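Local coordinates for protein iminosuccinate reductase (Paracoccus denitrificans, PDB 6RQA) that catalyses the NADH-dependent reduction of iminosuccinate to L-aspartate, regenerating the amino group donor for the first step of the beta-hydroxyaspartate cycle, at residues 77-88 with 317-325; 144-155 with 208-219. One frame throughout, in Å; residues are numbered along the deposited sequence.

Overall arrangement
One chain here makes two contacts, on opposite sides of its centre, in two different sheets. Both are largely buried and both lie near bound NAD, yet they join different elements. In contact 1 the helix 316-333 packs on an antiparallel hairpin of the mixed sheet, helix leucines and a glutamine meeting the strand backbone and a valine of the hairpin, with one salt bridge at the end holding the probable catalytic lysine. In contact 2 two neighbouring strands of the parallel nucleotide-binding sheet are joined mainly by backbone hydrogen bonds, with an aspartate holding one end and NAD beside the other. The centres of contact 1 and contact 2 are 30 Å apart, and the two do not touch.

Contact 1: 77-88 with 317-325; sequences GFDASALVLGLK and LQDLAVAQA
L317 begins the contact between helix 317-325 and an antiparallel beta hairpin, strands 77-79 and 84-88 of the mixed sheet, in a helix-on-sheet packing. L317 CD2 lies 3.5 Å from the backbone N of F78. The helix axis runs at 112° to strand 84-88, so successive turns reach different parts of the hairpin.

D319 faces K88, probably the catalytic proton donor/acceptor, as in related enzymes. K88 NZ and D319 OD1 form a salt bridge at 3.0 Å, the lysine chain running nearly perpendicular to the aspartate; the hydrogen bond within it is weak. K88 starts with CG anti to its backbone N (chi1 -171°) and bends at chi3, which lays CD and CE against the carboxylate before the amine reaches it. Each partner is also held from helix 125-143: T128 OG1 bonds K88 NZ, and R131, an NAD-binding residue, forms a salt bridge with D319. D319 OD1 is thus shared between K88 NZ and R131 NE.

L320 buries the largest area of any residue in the contact. Its two methyls divide between the strands: L320 CD1 comes within 3.4 Å of G77 O, while L320 CD2 sits 3.5 Å from the N of L87 and as near to the C of G86. G77, with no side chain, leaves room mainly for L317 CD2, and G86 leaves room for L320 CD2. V84 and L320 point in opposing senses and pass flank to flank, V84 CG1 being 4.0 Å from L320 CB.

Two turns of sequence past L317, Q324 meets V84 through its aliphatic part. The hairpin's other face packs on the second subunit, where L87 meets F74 of that neighbouring chain. On the helix side, the contact finishes with V84 CG2 lying 3.8 Å from Q324 CG.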
loop_
_atom_site.group_PDB
_atom_site.type_symbol
_atom_site.label_atom_id
_atom_site.label_comp_id
_atom_site.label_asym_id
_atom_site.label_seq_id
_atom_site.Cartn_x
_atom_site.Cartn_y
_atom_site.Cartn_z
ATOM N N GLY A 77 -7.967 3.738 -1.728
ATOM C CA GLY A 77 -9.092 4.330 -2.430
ATOM C C GLY A 77 -9.281 5.768 -2.003
ATOM O O GLY A 77 -8.670 6.244 -1.039
ATOM N N PHE A 78 -10.148 6.458 -2.742
ATOM C CA PHE A 78 -10.442 7.859 -2.476
ATOM C C PHE A 78 -11.907 8.130 -2.775
ATOM O O PHE A 78 -12.407 7.744 -3.835
ATOM C CB PHE A 78 -9.546 8.781 -3.309
ATOM C CG PHE A 78 -9.889 10.238 -3.186
ATOM C CD1 PHE A 78 -10.005 10.835 -1.940
ATOM C CD2 PHE A 78 -10.081 11.016 -4.317
ATOM C CE1 PHE A 78 -10.318 12.179 -1.826
ATOM C CE2 PHE A 78 -10.392 12.359 -4.210
ATOM C CZ PHE A 78 -10.510 12.941 -2.964
ATOM N N ASP A 79 -12.585 8.787 -1.838
ATOM C CA ASP A 79 -13.987 9.172 -1.978
ATOM C C ASP A 79 -14.032 10.694 -2.023
ATOM O O ASP A 79 -14.023 11.355 -0.982
ATOM C CB ASP A 79 -14.822 8.614 -0.826
ATOM C CG ASP A 79 -16.322 8.761 -1.055
ATOM O OD1 ASP A 79 -16.746 9.738 -1.710
ATOM O OD2 ASP A 79 -17.080 7.894 -0.571
ATOM N N ALA A 80 -14.081 11.248 -3.237
ATOM C CA ALA A 80 -14.131 12.697 -3.393
ATOM C C ALA A 80 -15.427 13.292 -2.858
ATOM O O ALA A 80 -15.447 14.471 -2.492
ATOM C CB ALA A 80 -13.955 13.075 -4.864
ATOM N N SER A 81 -16.503 12.506 -2.802
ATOM C CA SER A 81 -17.772 13.022 -2.304
ATOM C C SER A 81 -17.730 13.221 -0.793
ATOM O O SER A 81 -18.171 14.257 -0.281
ATOM C CB SER A 81 -18.907 12.075 -2.692
ATOM O OG SER A 81 -20.154 12.547 -2.215
ATOM N N ALA A 82 -17.200 12.243 -0.063
ATOM C CA ALA A 82 -17.119 12.304 1.389
ATOM C C ALA A 82 -15.765 12.787 1.891
ATOM O O ALA A 82 -15.599 12.960 3.103
ATOM C CB ALA A 82 -17.429 10.930 1.993
ATOM N N LEU A 83 -14.805 13.015 0.995
ATOM C CA LEU A 83 -13.449 13.430 1.351
ATOM C C LEU A 83 -12.830 12.462 2.361
ATOM O O LEU A 83 -12.441 12.828 3.472
ATOM C CB LEU A 83 -13.430 14.871 1.866
ATOM C CG LEU A 83 -13.692 15.930 0.791
ATOM C CD1 LEU A 83 -13.554 17.330 1.363
ATOM C CD2 LEU A 83 -12.754 15.736 -0.396
ATOM N N VAL A 84 -12.756 11.202 1.945
ATOM C CA VAL A 84 -12.149 10.132 2.726
ATOM C C VAL A 84 -11.050 9.506 1.881
ATOM O O VAL A 84 -11.277 9.159 0.715
ATOM C CB VAL A 84 -13.190 9.080 3.150
ATOM C CG1 VAL A 84 -12.537 7.980 3.976
ATOM C CG2 VAL A 84 -14.318 9.741 3.928
ATOM N N LEU A 85 -9.863 9.369 2.466
ATOM C CA LEU A 85 -8.694 8.881 1.751
ATOM C C LEU A 85 -7.888 7.975 2.667
ATOM O O LEU A 85 -7.734 8.263 3.857
ATOM C CB LEU A 85 -7.818 10.044 1.258
ATOM C CG LEU A 85 -6.497 9.699 0.566
ATOM C CD1 LEU A 85 -6.746 9.023 -0.774
ATOM C CD2 LEU A 85 -5.644 10.945 0.392
ATOM N N GLY A 86 -7.379 6.886 2.112
ATOM C CA GLY A 86 -6.537 6.001 2.896
ATOM C C GLY A 86 -6.478 4.615 2.276
ATOM O O GLY A 86 -6.623 4.457 1.064
ATOM N N LEU A 87 -6.265 3.628 3.142
ATOM C CA LEU A 87 -6.107 2.248 2.708
ATOM C C LEU A 87 -6.310 1.326 3.900
ATOM O O LEU A 87 -6.249 1.750 5.057
ATOM C CB LEU A 87 -4.725 2.004 2.093
ATOM C CG LEU A 87 -3.572 1.906 3.100
ATOM C CD1 LEU A 87 -2.418 1.114 2.519
ATOM C CD2 LEU A 87 -3.098 3.284 3.546
ATOM N N LYS A 88 -6.548 0.055 3.598
ATOM C CA LYS A 88 -6.482 -1.014 4.584
ATOM C C LYS A 88 -5.280 -1.886 4.259
ATOM O O LYS A 88 -5.116 -2.323 3.115
ATOM C CB LYS A 88 -7.761 -1.856 4.599
ATOM C CG LYS A 88 -7.812 -2.847 5.758
ATOM C CD LYS A 88 -9.112 -3.638 5.793
ATOM C CE LYS A 88 -9.164 -4.674 4.682
ATOM N NZ LYS A 88 -10.428 -5.459 4.726
ATOM N N LEU A 317 -12.715 0.920 -0.581
ATOM C CA LEU A 317 -13.624 1.994 -0.192
ATOM C C LEU A 317 -14.616 1.532 0.868
ATOM O O LEU A 317 -15.021 2.325 1.726
ATOM C CB LEU A 317 -14.369 2.533 -1.413
ATOM C CG LEU A 317 -13.568 3.351 -2.431
ATOM C CD1 LEU A 317 -14.442 3.715 -3.618
ATOM C CD2 LEU A 317 -12.983 4.602 -1.795
ATOM N N GLN A 318 -15.020 0.259 0.824
ATOM C CA GLN A 318 -15.896 -0.274 1.863
ATOM C C GLN A 318 -15.233 -0.195 3.232
ATOM O O GLN A 318 -15.867 0.203 4.216
ATOM C CB GLN A 318 -16.285 -1.714 1.530
ATOM C CG GLN A 318 -17.158 -1.847 0.295
ATOM C CD GLN A 318 -17.217 -3.269 -0.227
ATOM O OE1 GLN A 318 -16.352 -4.089 0.076
ATOM N NE2 GLN A 318 -18.240 -3.567 -1.018
ATOM N N ASP A 319 -13.951 -0.564 3.310
ATOM C CA ASP A 319 -13.216 -0.428 4.562
ATOM C C ASP A 319 -13.071 1.036 4.959
ATOM O O ASP A 319 -13.220 1.386 6.135
ATOM C CB ASP A 319 -11.840 -1.082 4.435
ATOM C CG ASP A 319 -11.922 -2.538 4.026
ATOM O OD1 ASP A 319 -12.583 -3.323 4.739
ATOM O OD2 ASP A 319 -11.331 -2.895 2.984
ATOM N N LEU A 320 -12.783 1.908 3.989
ATOM C CA LEU A 320 -12.615 3.324 4.295
ATOM C C LEU A 320 -13.910 3.937 4.808
ATOM O O LEU A 320 -13.901 4.707 5.776
ATOM C CB LEU A 320 -12.123 4.075 3.057
ATOM C CG LEU A 320 -10.744 3.698 2.512
ATOM C CD1 LEU A 320 -10.397 4.552 1.302
ATOM C CD2 LEU A 320 -9.681 3.837 3.589
ATOM N N ALA A 321 -15.038 3.603 4.177
ATOM C CA ALA A 321 -16.311 4.194 4.575
ATOM C C ALA A 321 -16.712 3.761 5.977
ATOM O O ALA A 321 -17.193 4.578 6.772
ATOM C CB ALA A 321 -17.401 3.820 3.571
ATOM N N VAL A 322 -16.521 2.483 6.303
ATOM C CA VAL A 322 -16.939 1.997 7.612
ATOM C C VAL A 322 -15.960 2.443 8.695
ATOM O O VAL A 322 -16.341 2.568 9.865
ATOM C CB VAL A 322 -17.108 0.467 7.583
ATOM C CG1 VAL A 322 -15.755 -0.235 7.576
ATOM C CG2 VAL A 322 -17.959 -0.001 8.750
ATOM N N ALA A 323 -14.702 2.709 8.333
ATOM C CA ALA A 323 -13.734 3.176 9.320
ATOM C C ALA A 323 -13.895 4.665 9.599
ATOM O O ALA A 323 -13.721 5.106 10.740
ATOM C CB ALA A 323 -12.310 2.876 8.854
ATOM N N GLN A 324 -14.218 5.453 8.571
ATOM C CA GLN A 324 -14.460 6.876 8.782
ATOM C C GLN A 324 -15.639 7.099 9.719
ATOM O O GLN A 324 -15.590 7.970 10.594
ATOM C CB GLN A 324 -14.693 7.578 7.444
ATOM C CG GLN A 324 -15.162 9.025 7.564
ATOM C CD GLN A 324 -14.167 9.914 8.293
ATOM O OE1 GLN A 324 -12.984 9.588 8.407
ATOM N NE2 GLN A 324 -14.645 11.048 8.790
ATOM N N ALA A 325 -16.706 6.312 9.556
ATOM C CA ALA A 325 -17.845 6.414 10.463
ATOM C C ALA A 325 -17.464 6.022 11.886
ATOM O O ALA A 325 -17.982 6.600 12.848
ATOM C CB ALA A 325 -18.994 5.542 9.959
#

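Contact 2: 144-155 with 208-219; sequences APKGAKVLGMIG and LGAEADVIVSIT. With NAD (nicotinamide-adenine-dinucleotide), chain C.
Strands 150-154 and 214-217 run parallel as adjacent members of the eight-stranded Rossmann-type sheet, V150 O receiving V214 N and G152 O receiving V216 N. In return, G152 N and I154 N donate to V214 O and V216 O, and I154 O takes I218 N just past the strand. V150 O also accepts from D213 N, so that carbonyl is gripped twice.

D213 closes the leading end of the ladder. D213 OD2 accepts from two successive backbone amides, K149 N at 2.6 Å through the anti lone pair, and V150 N at 3.1 Å from above the carboxylate plane. With CG anti to its carbonyl carbon (chi1 -48°), the carboxylate swings back over the turn that precedes strand 150-154.

Side chains pack on both faces. L151 CD1 lies 3.7 Å from V214 CG1, and M153 runs alongside V216. On the other face I154 crosses I215 and L208, its CD1 reaching I215 CG2 at 3.7 Å, while A212 CB sits 3.6 Å from G152 N, where the glycine has no side chain in the way.

Further out, helix 158-170 covers the face of L151 and M153, and E249 holds S217 OG. Beyond the strand ends lies NAD: I218 O is 3.3 Å from its C5D, and T219 CA is 3.5 Å from its O4B.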
loop_
_atom_site.group_PDB
_atom_site.type_symbol
_atom_site.label_atom_id
_atom_site.label_comp_id
_atom_site.label_asym_id
_atom_site.label_seq_id
_atom_site.Cartn_x
_atom_site.Cartn_y
_atom_site.Cartn_z
ATOM N N ALA A 144 -33.144 -8.636 -4.267
ATOM C CA ALA A 144 -33.859 -9.813 -3.800
ATOM C C ALA A 144 -35.247 -9.893 -4.433
ATOM O O ALA A 144 -35.865 -8.867 -4.731
ATOM C CB ALA A 144 -33.991 -9.798 -2.280
ATOM N N PRO A 145 -35.754 -11.105 -4.657
ATOM C CA PRO A 145 -37.109 -11.246 -5.198
ATOM C C PRO A 145 -38.143 -10.632 -4.266
ATOM O O PRO A 145 -37.959 -10.573 -3.048
ATOM C CB PRO A 145 -37.290 -12.764 -5.315
ATOM C CG PRO A 145 -35.899 -13.308 -5.379
ATOM C CD PRO A 145 -35.078 -12.405 -4.511
ATOM N N LYS A 146 -39.238 -10.169 -4.860
ATOM C CA LYS A 146 -40.297 -9.524 -4.097
ATOM C C LYS A 146 -40.911 -10.502 -3.105
ATOM O O LYS A 146 -41.401 -11.569 -3.490
ATOM C CB LYS A 146 -41.362 -8.974 -5.044
ATOM C CG LYS A 146 -41.411 -9.656 -6.408
ATOM C CD LYS A 146 -40.867 -8.747 -7.510
ATOM C CE LYS A 146 -39.444 -9.114 -7.906
ATOM N NZ LYS A 146 -39.374 -10.449 -8.566
ATOM N N GLY A 147 -40.873 -10.138 -1.825
ATOM C CA GLY A 147 -41.418 -10.979 -0.778
ATOM C C GLY A 147 -40.587 -12.214 -0.491
ATOM O O GLY A 147 -41.131 -13.314 -0.372
ATOM N N ALA A 148 -39.271 -12.047 -0.381
ATOM C CA ALA A 148 -38.392 -13.168 -0.068
ATOM C C ALA A 148 -38.659 -13.648 1.352
ATOM O O ALA A 148 -38.557 -12.872 2.308
ATOM C CB ALA A 148 -36.931 -12.763 -0.237
ATOM N N LYS A 149 -39.001 -14.928 1.492
ATOM C CA LYS A 149 -39.402 -15.491 2.774
ATOM C C LYS A 149 -38.358 -16.400 3.402
ATOM O O LYS A 149 -38.336 -16.531 4.627
ATOM C CB LYS A 149 -40.711 -16.276 2.621
ATOM C CG LYS A 149 -41.799 -15.518 1.873
ATOM C CD LYS A 149 -42.936 -16.436 1.448
ATOM C CE LYS A 149 -43.836 -16.793 2.618
ATOM N NZ LYS A 149 -44.580 -15.605 3.122
ATOM N N VAL A 150 -37.497 -17.026 2.601
ATOM C CA VAL A 150 -36.535 -18.007 3.087
ATOM C C VAL A 150 -35.135 -17.562 2.694
ATOM O O VAL A 150 -34.866 -17.304 1.516
ATOM C CB VAL A 150 -36.832 -19.414 2.536
ATOM C CG1 VAL A 150 -35.748 -20.390 2.968
ATOM C CG2 VAL A 150 -38.200 -19.886 3.000
ATOM N N LEU A 151 -34.247 -17.484 3.681
ATOM C CA LEU A 151 -32.852 -17.126 3.471
ATOM C C LEU A 151 -31.996 -18.385 3.493
ATOM O O LEU A 151 -32.094 -19.192 4.423
ATOM C CB LEU A 151 -32.378 -16.147 4.546
ATOM C CG LEU A 151 -30.889 -15.799 4.556
ATOM C CD1 LEU A 151 -30.507 -15.031 3.300
ATOM C CD2 LEU A 151 -30.534 -15.008 5.805
ATOM N N GLY A 152 -31.160 -18.549 2.470
ATOM C CA GLY A 152 -30.286 -19.703 2.388
ATOM C C GLY A 152 -28.832 -19.364 2.642
ATOM O O GLY A 152 -28.251 -18.533 1.939
ATOM N N MET A 153 -28.234 -20.004 3.644
ATOM C CA MET A 153 -26.849 -19.756 4.028
ATOM C C MET A 153 -25.985 -20.916 3.555
ATOM O O MET A 153 -26.175 -22.056 3.993
ATOM C CB MET A 153 -26.719 -19.581 5.542
ATOM C CG MET A 153 -27.448 -18.372 6.097
ATOM S SD MET A 153 -26.773 -16.812 5.496
ATOM C CE MET A 153 -25.083 -16.924 6.081
ATOM N N ILE A 154 -25.042 -20.626 2.665
ATOM C CA ILE A 154 -24.053 -21.599 2.221
ATOM C C ILE A 154 -22.747 -21.244 2.921
ATOM O O ILE A 154 -21.998 -20.369 2.474
ATOM C CB ILE A 154 -23.898 -21.611 0.699
ATOM C CG1 ILE A 154 -25.226 -21.984 0.037
ATOM C CG2 ILE A 154 -22.804 -22.596 0.289
ATOM C CD1 ILE A 154 -25.143 -22.114 -1.468
ATOM N N GLY A 155 -22.478 -21.915 4.037
ATOM C CA GLY A 155 -21.252 -21.640 4.784
ATOM C C GLY A 155 -21.602 -21.238 6.202
ATOM O O GLY A 155 -22.513 -20.450 6.452
ATOM N N LEU A 208 -31.860 -26.334 -0.737
ATOM C CA LEU A 208 -31.535 -24.927 -0.523
ATOM C C LEU A 208 -31.737 -24.122 -1.801
ATOM O O LEU A 208 -32.347 -23.047 -1.782
ATOM C CB LEU A 208 -30.099 -24.796 -0.010
ATOM C CG LEU A 208 -29.647 -23.441 0.547
ATOM C CD1 LEU A 208 -28.627 -23.639 1.657
ATOM C CD2 LEU A 208 -29.063 -22.558 -0.547
ATOM N N GLY A 209 -31.238 -24.632 -2.929
ATOM C CA GLY A 209 -31.405 -23.938 -4.192
ATOM C C GLY A 209 -32.848 -23.804 -4.637
ATOM O O GLY A 209 -33.172 -22.881 -5.392
ATOM N N ALA A 210 -33.725 -24.699 -4.180
ATOM C CA ALA A 210 -35.118 -24.698 -4.601
ATOM C C ALA A 210 -36.054 -24.022 -3.608
ATOM O O ALA A 210 -37.201 -23.732 -3.963
ATOM C CB ALA A 210 -35.599 -26.133 -4.846
ATOM N N GLU A 211 -35.602 -23.766 -2.379
ATOM C CA GLU A 211 -36.454 -23.185 -1.353
ATOM C C GLU A 211 -35.975 -21.840 -0.832
ATOM O O GLU A 211 -36.777 -21.112 -0.238
ATOM C CB GLU A 211 -36.595 -24.148 -0.163
ATOM C CG GLU A 211 -37.171 -25.507 -0.533
ATOM C CD GLU A 211 -37.250 -26.450 0.652
ATOM O OE1 GLU A 211 -38.018 -27.431 0.582
ATOM O OE2 GLU A 211 -36.545 -26.207 1.656
ATOM N N ALA A 212 -34.709 -21.485 -1.035
ATOM C CA ALA A 212 -34.172 -20.224 -0.542
ATOM C C ALA A 212 -34.384 -19.136 -1.588
ATOM O O ALA A 212 -33.893 -19.245 -2.717
ATOM C CB ALA A 212 -32.689 -20.359 -0.200
ATOM N N ASP A 213 -35.119 -18.090 -1.207
ATOM C CA ASP A 213 -35.327 -16.953 -2.095
ATOM C C ASP A 213 -34.091 -16.069 -2.175
ATOM O O ASP A 213 -33.813 -15.490 -3.232
ATOM C CB ASP A 213 -36.534 -16.141 -1.622
ATOM C CG ASP A 213 -37.744 -17.012 -1.336
ATOM O OD1 ASP A 213 -37.976 -17.977 -2.096
ATOM O OD2 ASP A 213 -38.457 -16.738 -0.347
ATOM N N VAL A 214 -33.349 -15.952 -1.078
ATOM C CA VAL A 214 -32.077 -15.242 -1.040
ATOM C C VAL A 214 -31.017 -16.214 -0.547
ATOM O O VAL A 214 -31.199 -16.866 0.489
ATOM C CB VAL A 214 -32.142 -13.996 -0.137
ATOM C CG1 VAL A 214 -30.765 -13.366 -0.001
ATOM C CG2 VAL A 214 -33.138 -12.993 -0.693
ATOM N N ILE A 215 -29.917 -16.317 -1.288
ATOM C CA ILE A 215 -28.824 -17.225 -0.966
ATOM C C ILE A 215 -27.564 -16.401 -0.748
ATOM O O ILE A 215 -27.230 -15.540 -1.570
ATOM C CB ILE A 215 -28.608 -18.275 -2.073
ATOM C CG1 ILE A 215 -29.862 -19.135 -2.247
ATOM C CG2 ILE A 215 -27.406 -19.150 -1.753
ATOM C CD1 ILE A 215 -29.732 -20.188 -3.325
ATOM N N VAL A 216 -26.872 -16.664 0.357
ATOM C CA VAL A 216 -25.617 -16.000 0.689
ATOM C C VAL A 216 -24.569 -17.074 0.935
ATOM O O VAL A 216 -24.699 -17.869 1.873
ATOM C CB VAL A 216 -25.751 -15.085 1.917
ATOM C CG1 VAL A 216 -24.391 -14.540 2.317
ATOM C CG2 VAL A 216 -26.721 -13.951 1.628
ATOM N N SER A 217 -23.539 -17.101 0.094
ATOM C CA SER A 217 -22.435 -18.044 0.218
ATOM C C SER A 217 -21.200 -17.301 0.706
ATOM O O SER A 217 -20.873 -16.227 0.191
ATOM C CB SER A 217 -22.152 -18.738 -1.116
ATOM O OG SER A 217 -21.865 -17.794 -2.134
ATOM N N ILE A 218 -20.518 -17.876 1.696
ATOM C CA ILE A 218 -19.383 -17.221 2.338
ATOM C C ILE A 218 -18.346 -18.284 2.701
ATOM O O ILE A 218 -17.821 -18.319 3.820
ATOM C CB ILE A 218 -19.861 -16.398 3.557
ATOM C CG1 ILE A 218 -18.740 -15.528 4.141
ATOM C CG2 ILE A 218 -20.539 -17.289 4.609
ATOM C CD1 ILE A 218 -18.348 -14.369 3.259
ATOM N N THR A 219 -18.035 -19.157 1.747
ATOM C CA THR A 219 -17.106 -20.256 1.960
ATOM C C THR A 219 -15.779 -19.983 1.266
ATOM O O THR A 219 -15.698 -19.213 0.304
ATOM C CB THR A 219 -17.681 -21.579 1.440
ATOM O OG1 THR A 219 -17.720 -21.552 0.008
ATOM C CG2 THR A 219 -19.084 -21.799 1.969
HETATM P PA NAD C . -13.754 -19.419 7.699
HETATM O O1A NAD C . -12.590 -20.292 7.322
HETATM O O2A NAD C . -14.254 -18.968 9.033
HETATM O O5B NAD C . -15.023 -20.499 7.217
HETATM C C5B NAD C . -14.641 -21.062 6.023
HETATM C C4B NAD C . -15.757 -21.945 5.529
HETATM O O4B NAD C . -15.429 -22.381 4.223
HETATM C C3B NAD C . -15.739 -23.168 6.441
HETATM O O3B NAD C . -16.621 -22.858 7.471
HETATM C C2B NAD C . -16.274 -24.262 5.509
HETATM O O2B NAD C . -17.661 -24.309 5.500
HETATM C C1B NAD C . -15.810 -23.748 4.087
HETATM N N9A NAD C . -14.612 -24.459 3.627
HETATM C C8A NAD C . -13.331 -24.549 4.202
HETATM N N7A NAD C . -12.492 -25.294 3.483
HETATM C C5A NAD C . -13.254 -25.713 2.377
HETATM C C6A NAD C . -12.950 -26.523 1.251
HETATM N N6A NAD C . -11.699 -27.045 1.116
HETATM N N1A NAD C . -13.907 -26.778 0.301
HETATM C C2A NAD C . -15.140 -26.218 0.509
HETATM N N3A NAD C . -15.574 -25.432 1.520
HETATM C C4A NAD C . -14.585 -25.201 2.451
HETATM O O3 NAD C . -13.568 -18.305 6.550
HETATM P PN NAD C . -14.316 -16.931 6.816
HETATM O O1N NAD C . -15.751 -16.918 7.281
HETATM O O2N NAD C . -13.164 -16.087 7.229
HETATM O O5D NAD C . -14.546 -16.190 5.212
HETATM C C5D NAD C . -14.771 -17.213 4.341
HETATM C C4D NAD C . -14.575 -16.692 2.939
HETATM O O4D NAD C . -15.020 -15.319 2.899
HETATM C C3D NAD C . -13.041 -16.681 2.668
HETATM O O3D NAD C . -12.871 -17.304 1.445
HETATM C C2D NAD C . -12.713 -15.178 2.593
HETATM O O2D NAD C . -11.812 -14.843 1.593
HETATM C C1D NAD C . -14.085 -14.647 2.115
HETATM N N1N NAD C . -14.197 -13.171 2.447
HETATM C C2N NAD C . -14.768 -12.386 1.488
HETATM C C3N NAD C . -14.905 -11.018 1.717
HETATM C C7N NAD C . -15.542 -10.235 0.618
HETATM O O7N NAD C . -15.710 -9.023 0.697
HETATM N N7N NAD C . -15.934 -10.943 -0.493
HETATM C C4N NAD C . -14.457 -10.470 2.919
HETATM C C5N NAD C . -13.878 -11.294 3.878
HETATM C C6N NAD C . -13.746 -12.666 3.636
#